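Local coordinates for amidase (PDB 5EWQ), which probably hydrolyses carboxylic acid amides to the free acid and ammonia, as a member of the amidase family, at residues 15-29 with 80-94. Numbering follows the deposited sequence.
Sequences IVYDKERVLQPIHNQ and QNGITLNSVTEINPN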
loop_
_atom_site.group_PDB
_atom_site.type_symbol
_atom_site.label_atom_id
_atom_site.label_comp_id
_atom_site.label_asym_id
_atom_site.label_seq_id
_atom_site.Cartn_x
_atom_site.Cartn_y
_atom_site.Cartn_z
ATOM N N ILE A 15 -2.447 -21.491 -2.539
ATOM C CA ILE A 15 -2.905 -21.845 -1.202
ATOM C C ILE A 15 -3.916 -20.822 -0.694
ATOM O O ILE A 15 -3.632 -19.626 -0.653
ATOM C CB ILE A 15 -1.732 -21.934 -0.211
ATOM C CG1 ILE A 15 -0.665 -22.897 -0.730
ATOM C CG2 ILE A 15 -2.226 -22.371 1.154
ATOM C CD1 ILE A 15 0.545 -23.005 0.168
ATOM N N VAL A 16 -5.097 -21.299 -0.312
ATOM C CA VAL A 16 -6.156 -20.422 0.177
ATOM C C VAL A 16 -6.758 -20.947 1.478
ATOM O O VAL A 16 -7.313 -22.045 1.517
ATOM C CB VAL A 16 -7.281 -20.259 -0.868
ATOM C CG1 VAL A 16 -8.436 -19.458 -0.287
ATOM C CG2 VAL A 16 -6.748 -19.594 -2.127
ATOM N N TYR A 17 -6.643 -20.153 2.540
ATOM C CA TYR A 17 -7.182 -20.522 3.846
ATOM C C TYR A 17 -8.484 -19.785 4.141
ATOM O O TYR A 17 -8.626 -18.612 3.792
ATOM C CB TYR A 17 -6.173 -20.215 4.954
ATOM C CG TYR A 17 -4.842 -20.913 4.815
ATOM C CD1 TYR A 17 -4.768 -22.284 4.602
ATOM C CD2 TYR A 17 -3.656 -20.197 4.899
ATOM C CE1 TYR A 17 -3.546 -22.921 4.479
ATOM C CE2 TYR A 17 -2.432 -20.823 4.776
ATOM C CZ TYR A 17 -2.382 -22.183 4.567
ATOM O OH TYR A 17 -1.163 -22.809 4.443
ATOM N N ASP A 18 -9.416 -20.482 4.787
ATOM C CA ASP A 18 -10.647 -19.884 5.303
ATOM C C ASP A 18 -11.381 -19.051 4.251
ATOM O O ASP A 18 -11.479 -17.830 4.369
ATOM C CB ASP A 18 -10.330 -19.025 6.531
ATOM C CG ASP A 18 -11.566 -18.665 7.330
ATOM O OD1 ASP A 18 -12.615 -19.311 7.130
ATOM O OD2 ASP A 18 -11.483 -17.739 8.166
ATOM N N LYS A 19 -11.892 -19.722 3.225
ATOM C CA LYS A 19 -12.524 -19.038 2.103
ATOM C C LYS A 19 -13.868 -18.422 2.490
ATOM O O LYS A 19 -14.275 -17.401 1.936
ATOM C CB LYS A 19 -12.702 -20.005 0.931
ATOM C CG LYS A 19 -13.131 -19.338 -0.363
ATOM C CD LYS A 19 -12.164 -19.654 -1.491
ATOM C CE LYS A 19 -12.163 -21.136 -1.824
ATOM N NZ LYS A 19 -11.287 -21.439 -2.988
ATOM N N GLU A 20 -14.547 -19.040 3.452
ATOM C CA GLU A 20 -15.866 -18.577 3.875
ATOM C C GLU A 20 -15.791 -17.316 4.734
ATOM O O GLU A 20 -16.816 -16.726 5.075
ATOM C CB GLU A 20 -16.599 -19.683 4.637
ATOM C CG GLU A 20 -16.971 -20.877 3.776
ATOM C CD GLU A 20 -17.933 -20.516 2.659
ATOM O OE1 GLU A 20 -18.777 -19.618 2.862
ATOM O OE2 GLU A 20 -17.843 -21.129 1.574
ATOM N N ARG A 21 -14.575 -16.909 5.080
ATOM C CA ARG A 21 -14.360 -15.676 5.829
ATOM C C ARG A 21 -14.743 -14.464 4.986
ATOM O O ARG A 21 -15.198 -13.445 5.507
ATOM C CB ARG A 21 -12.901 -15.575 6.280
ATOM C CG ARG A 21 -12.534 -14.264 6.958
ATOM C CD ARG A 21 -11.058 -14.226 7.323
ATOM N NE ARG A 21 -10.740 -15.119 8.432
ATOM C CZ ARG A 21 -10.716 -14.743 9.706
ATOM N NH1 ARG A 21 -10.992 -13.487 10.032
ATOM N NH2 ARG A 21 -10.417 -15.622 10.654
ATOM N N VAL A 22 -14.562 -14.589 3.675
ATOM C CA VAL A 22 -14.835 -13.502 2.743
ATOM C C VAL A 22 -16.172 -13.693 2.029
ATOM O O VAL A 22 -16.933 -12.740 1.854
ATOM C CB VAL A 22 -13.706 -13.377 1.696
ATOM C CG1 VAL A 22 -14.065 -12.355 0.629
ATOM C CG2 VAL A 22 -12.397 -13.009 2.375
ATOM N N LEU A 23 -16.459 -14.930 1.636
ATOM C CA LEU A 23 -17.657 -15.234 0.856
ATOM C C LEU A 23 -18.954 -14.999 1.626
ATOM O O LEU A 23 -19.905 -14.434 1.087
ATOM C CB LEU A 23 -17.609 -16.682 0.363
ATOM C CG LEU A 23 -16.542 -16.999 -0.685
ATOM C CD1 LEU A 23 -16.615 -18.461 -1.096
ATOM C CD2 LEU A 23 -16.696 -16.089 -1.893
ATOM N N GLN A 24 -18.993 -15.437 2.881
ATOM C CA GLN A 24 -20.205 -15.322 3.693
ATOM C C GLN A 24 -20.635 -13.874 3.969
ATOM O O GLN A 24 -21.825 -13.574 3.895
ATOM C CB GLN A 24 -20.034 -16.079 5.015
ATOM C CG GLN A 24 -20.215 -17.582 4.883
ATOM C CD GLN A 24 -20.016 -18.313 6.195
ATOM O OE1 GLN A 24 -19.615 -17.720 7.196
ATOM N NE2 GLN A 24 -20.298 -19.612 6.197
ATOM N N PRO A 25 -19.686 -12.973 4.297
ATOM C CA PRO A 25 -20.127 -11.577 4.396
ATOM C C PRO A 25 -20.648 -11.045 3.065
ATOM O O PRO A 25 -21.571 -10.232 3.048
ATOM C CB PRO A 25 -18.857 -10.835 4.821
ATOM C CG PRO A 25 -18.049 -11.857 5.524
ATOM C CD PRO A 25 -18.303 -13.136 4.781
ATOM N N ILE A 26 -20.059 -11.506 1.965
ATOM C CA ILE A 26 -20.508 -11.120 0.632
ATOM C C ILE A 26 -21.865 -11.744 0.312
ATOM O O ILE A 26 -22.770 -11.066 -0.172
ATOM C CB ILE A 26 -19.483 -11.532 -0.446
ATOM C CG1 ILE A 26 -18.192 -10.730 -0.287
ATOM C CG2 ILE A 26 -20.053 -11.329 -1.838
ATOM C CD1 ILE A 26 -17.119 -11.099 -1.289
ATOM N N HIS A 27 -22.001 -13.035 0.597
ATOM C CA HIS A 27 -23.234 -13.766 0.319
ATOM C C HIS A 27 -24.422 -13.236 1.120
ATOM O O HIS A 27 -25.553 -13.238 0.636
ATOM C CB HIS A 27 -23.040 -15.258 0.605
ATOM C CG HIS A 27 -24.313 -16.047 0.597
ATOM N ND1 HIS A 27 -24.880 -16.554 1.746
ATOM C CD2 HIS A 27 -25.130 -16.412 -0.419
ATOM C CE1 HIS A 27 -25.991 -17.201 1.438
ATOM N NE2 HIS A 27 -26.165 -17.129 0.131
ATOM N N ASN A 28 -24.160 -12.783 2.342
ATOM C CA ASN A 28 -25.220 -12.292 3.218
ATOM C C ASN A 28 -25.860 -11.003 2.713
ATOM O O ASN A 28 -27.082 -10.855 2.746
ATOM C CB ASN A 28 -24.683 -12.081 4.636
ATOM C CG ASN A 28 -24.454 -13.386 5.374
ATOM O OD1 ASN A 28 -25.120 -14.387 5.110
ATOM N ND2 ASN A 28 -23.508 -13.381 6.308
ATOM N N GLN A 29 -25.035 -10.073 2.243
ATOM C CA GLN A 29 -25.540 -8.782 1.786
ATOM C C GLN A 29 -25.685 -8.732 0.268
ATOM O O GLN A 29 -25.672 -7.657 -0.331
ATOM C CB GLN A 29 -24.628 -7.653 2.271
ATOM C CG GLN A 29 -23.173 -7.804 1.868
ATOM C CD GLN A 29 -22.252 -6.907 2.672
ATOM O OE1 GLN A 29 -22.694 -5.943 3.296
ATOM N NE2 GLN A 29 -20.963 -7.226 2.667
ATOM N N GLN A 80 -11.957 -14.900 -4.560
ATOM C CA GLN A 80 -12.131 -16.156 -3.839
ATOM C C GLN A 80 -12.638 -17.261 -4.765
ATOM O O GLN A 80 -12.761 -18.417 -4.360
ATOM C CB GLN A 80 -13.087 -15.968 -2.660
ATOM C CG GLN A 80 -12.595 -14.965 -1.626
ATOM C CD GLN A 80 -11.258 -15.357 -1.023
ATOM O OE1 GLN A 80 -11.070 -16.493 -0.585
ATOM N NE2 GLN A 80 -10.318 -14.417 -1.005
ATOM N N ASN A 81 -12.931 -16.895 -6.008
ATOM C CA ASN A 81 -13.310 -17.868 -7.027
ATOM C C ASN A 81 -12.696 -17.509 -8.373
ATOM O O ASN A 81 -11.980 -16.514 -8.488
ATOM C CB ASN A 81 -14.831 -17.966 -7.150
ATOM C CG ASN A 81 -15.474 -18.604 -5.933
ATOM O OD1 ASN A 81 -15.433 -19.823 -5.763
ATOM N ND2 ASN A 81 -16.078 -17.781 -5.083
ATOM N N GLY A 82 -12.979 -18.319 -9.388
ATOM C CA GLY A 82 -12.425 -18.104 -10.711
ATOM C C GLY A 82 -10.910 -18.164 -10.696
ATOM O O GLY A 82 -10.327 -19.185 -10.335
ATOM N N ILE A 83 -10.274 -17.061 -11.079
ATOM C CA ILE A 83 -8.819 -16.978 -11.082
ATOM C C ILE A 83 -8.282 -17.043 -9.650
ATOM O O ILE A 83 -7.137 -17.440 -9.424
ATOM C CB ILE A 83 -8.330 -15.685 -11.784
ATOM C CG1 ILE A 83 -6.822 -15.740 -12.042
ATOM C CG2 ILE A 83 -8.713 -14.447 -10.986
ATOM C CD1 ILE A 83 -6.403 -16.858 -12.970
ATOM N N THR A 84 -9.130 -16.665 -8.693
ATOM C CA THR A 84 -8.831 -16.763 -7.264
ATOM C C THR A 84 -7.502 -16.106 -6.897
ATOM O O THR A 84 -6.529 -16.786 -6.575
ATOM C CB THR A 84 -8.812 -18.234 -6.798
ATOM O OG1 THR A 84 -9.871 -18.955 -7.442
ATOM C CG2 THR A 84 -8.986 -18.325 -5.286
ATOM N N LEU A 85 -7.471 -14.778 -6.949
ATOM C CA LEU A 85 -6.259 -14.028 -6.636
ATOM C C LEU A 85 -5.941 -14.089 -5.147
ATOM O O LEU A 85 -4.780 -13.974 -4.749
ATOM C CB LEU A 85 -6.400 -12.572 -7.082
ATOM C CG LEU A 85 -6.713 -12.350 -8.563
ATOM C CD1 LEU A 85 -6.845 -10.867 -8.871
ATOM C CD2 LEU A 85 -5.649 -12.989 -9.443
ATOM N N ASN A 86 -6.981 -14.272 -4.335
ATOM C CA ASN A 86 -6.847 -14.362 -2.884
ATOM C C ASN A 86 -6.090 -13.174 -2.304
ATOM O O ASN A 86 -5.008 -13.330 -1.736
ATOM C CB ASN A 86 -6.150 -15.669 -2.492
ATOM C CG ASN A 86 -6.313 -16.000 -1.020
ATOM O OD1 ASN A 86 -7.240 -15.525 -0.364
ATOM N ND2 ASN A 86 -5.412 -16.822 -0.493
ATOM N N SER A 87 -6.662 -11.984 -2.457
ATOM C CA SER A 87 -6.012 -10.761 -2.005
ATOM C C SER A 87 -6.818 -10.057 -0.920
ATOM O O SER A 87 -6.399 -9.025 -0.396
ATOM C CB SER A 87 -5.792 -9.811 -3.181
ATOM O OG SER A 87 -7.029 -9.401 -3.738
ATOM N N VAL A 88 -7.973 -10.621 -0.588
ATOM C CA VAL A 88 -8.845 -10.040 0.426
ATOM C C VAL A 88 -8.929 -10.932 1.659
ATOM O O VAL A 88 -9.286 -12.106 1.562
ATOM C CB VAL A 88 -10.263 -9.803 -0.124
ATOM C CG1 VAL A 88 -11.161 -9.226 0.956
ATOM C CG2 VAL A 88 -10.212 -8.881 -1.331
ATOM N N THR A 89 -8.594 -10.370 2.817
ATOM C CA THR A 89 -8.655 -11.113 4.070
ATOM C C THR A 89 -10.006 -10.946 4.751
ATOM O O THR A 89 -10.584 -11.912 5.246
ATOM C CB THR A 89 -7.552 -10.673 5.051
ATOM O OG1 THR A 89 -7.581 -9.247 5.198
ATOM C CG2 THR A 89 -6.185 -11.100 4.548
ATOM N N GLU A 90 -10.506 -9.717 4.775
ATOM C CA GLU A 90 -11.743 -9.424 5.483
ATOM C C GLU A 90 -12.709 -8.599 4.640
ATOM O O GLU A 90 -12.295 -7.822 3.781
ATOM C CB GLU A 90 -11.440 -8.688 6.789
ATOM C CG GLU A 90 -12.314 -9.115 7.951
ATOM C CD GLU A 90 -11.962 -10.501 8.458
ATOM O OE1 GLU A 90 -12.880 -11.225 8.901
ATOM O OE2 GLU A 90 -10.767 -10.864 8.417
ATOM N N ILE A 91 -14.001 -8.780 4.895
ATOM C CA ILE A 91 -15.041 -7.998 4.236
ATOM C C ILE A 91 -15.997 -7.427 5.273
ATOM O O ILE A 91 -16.501 -8.154 6.126
ATOM C CB ILE A 91 -15.835 -8.842 3.217
ATOM C CG1 ILE A 91 -14.976 -9.144 1.989
ATOM C CG2 ILE A 91 -17.106 -8.120 2.795
ATOM C CD1 ILE A 91 -14.621 -7.918 1.176
ATOM N N ASN A 92 -16.233 -6.120 5.204
ATOM C CA ASN A 92 -17.185 -5.462 6.089
ATOM C C ASN A 92 -18.595 -5.996 5.858
ATOM O O ASN A 92 -19.147 -5.843 4.769
ATOM C CB ASN A 92 -17.146 -3.946 5.878
ATOM C CG ASN A 92 -17.856 -3.176 6.981
ATOM O OD1 ASN A 92 -18.732 -3.702 7.667
ATOM N ND2 ASN A 92 -17.480 -1.913 7.152
ATOM N N PRO A 93 -19.181 -6.633 6.882
ATOM C CA PRO A 93 -20.556 -7.133 6.779
ATOM C C PRO A 93 -21.570 -5.995 6.736
ATOM O O PRO A 93 -22.702 -6.193 6.298
ATOM C CB PRO A 93 -20.721 -7.969 8.050
ATOM C CG PRO A 93 -19.758 -7.372 9.014
ATOM C CD PRO A 93 -18.581 -6.940 8.192
ATOM N N ASN A 94 -21.156 -4.816 7.188
ATOM C CA ASN A 94 -22.016 -3.641 7.180
ATOM C C ASN A 94 -21.693 -2.709 6.017
ATOM O O ASN A 94 -22.092 -1.546 6.019
ATOM C CB ASN A 94 -21.893 -2.879 8.501
ATOM C CG ASN A 94 -22.219 -3.742 9.705
ATOM O OD1 ASN A 94 -23.059 -4.638 9.633
ATOM N ND2 ASN A 94 -21.551 -3.475 10.821
#
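V22 stands at the centre of the contact and divides its two methyls between different partners. CG1, anti to the backbone N, meets I91 CG1 at 3.6 Å and lies beside Q80 CG, both of these side chains lying roughly perpendicular to V22; CG2 instead rests against the backbone oxygens of V88 and T89. One turn on, P25 CB packs on I91 CG2 at 3.8 Å, and I26 CG1 touches the same methyl more loosely. I75 and Q76 of helix 64-79 border this apolar cluster. Helix 20-28 thus runs obliquely along strand 88-91, an outermost strand of the large mixed sheet of the amidase fold, with segment axes 7.2 Å apart at closest approach and inclined by 37°. T89 and E90 form a classic beta bulge opposite K165 of the neighbouring strand. Here R21 NH1 reaches both E90 oxygens on their syn sides, at 3.1 Å from OE2 and 3.2 Å from OE1, although the guanidinium and carboxylate planes stand 81° apart. Its NE holds D18 OD2 and its NH2 pairs with D142, so three acidic residues restrain the group. Toward the preceding loop, the K19 chain runs antiparallel alongside that of Q80, with K19 CD packed 3.5 Å from Q80 OE1, whose hydrogen bond comes from K187 NZ. N86 OD1 accepts from the same lysine, while N86 ND2 gives I15 O a weak bond beside V16 CG2. At the far end of the helix, the Q29 side chain, extended beyond CG, donates from its amide NE2 to N92 O (3.1 Å, 163°), nearly within the amide plane.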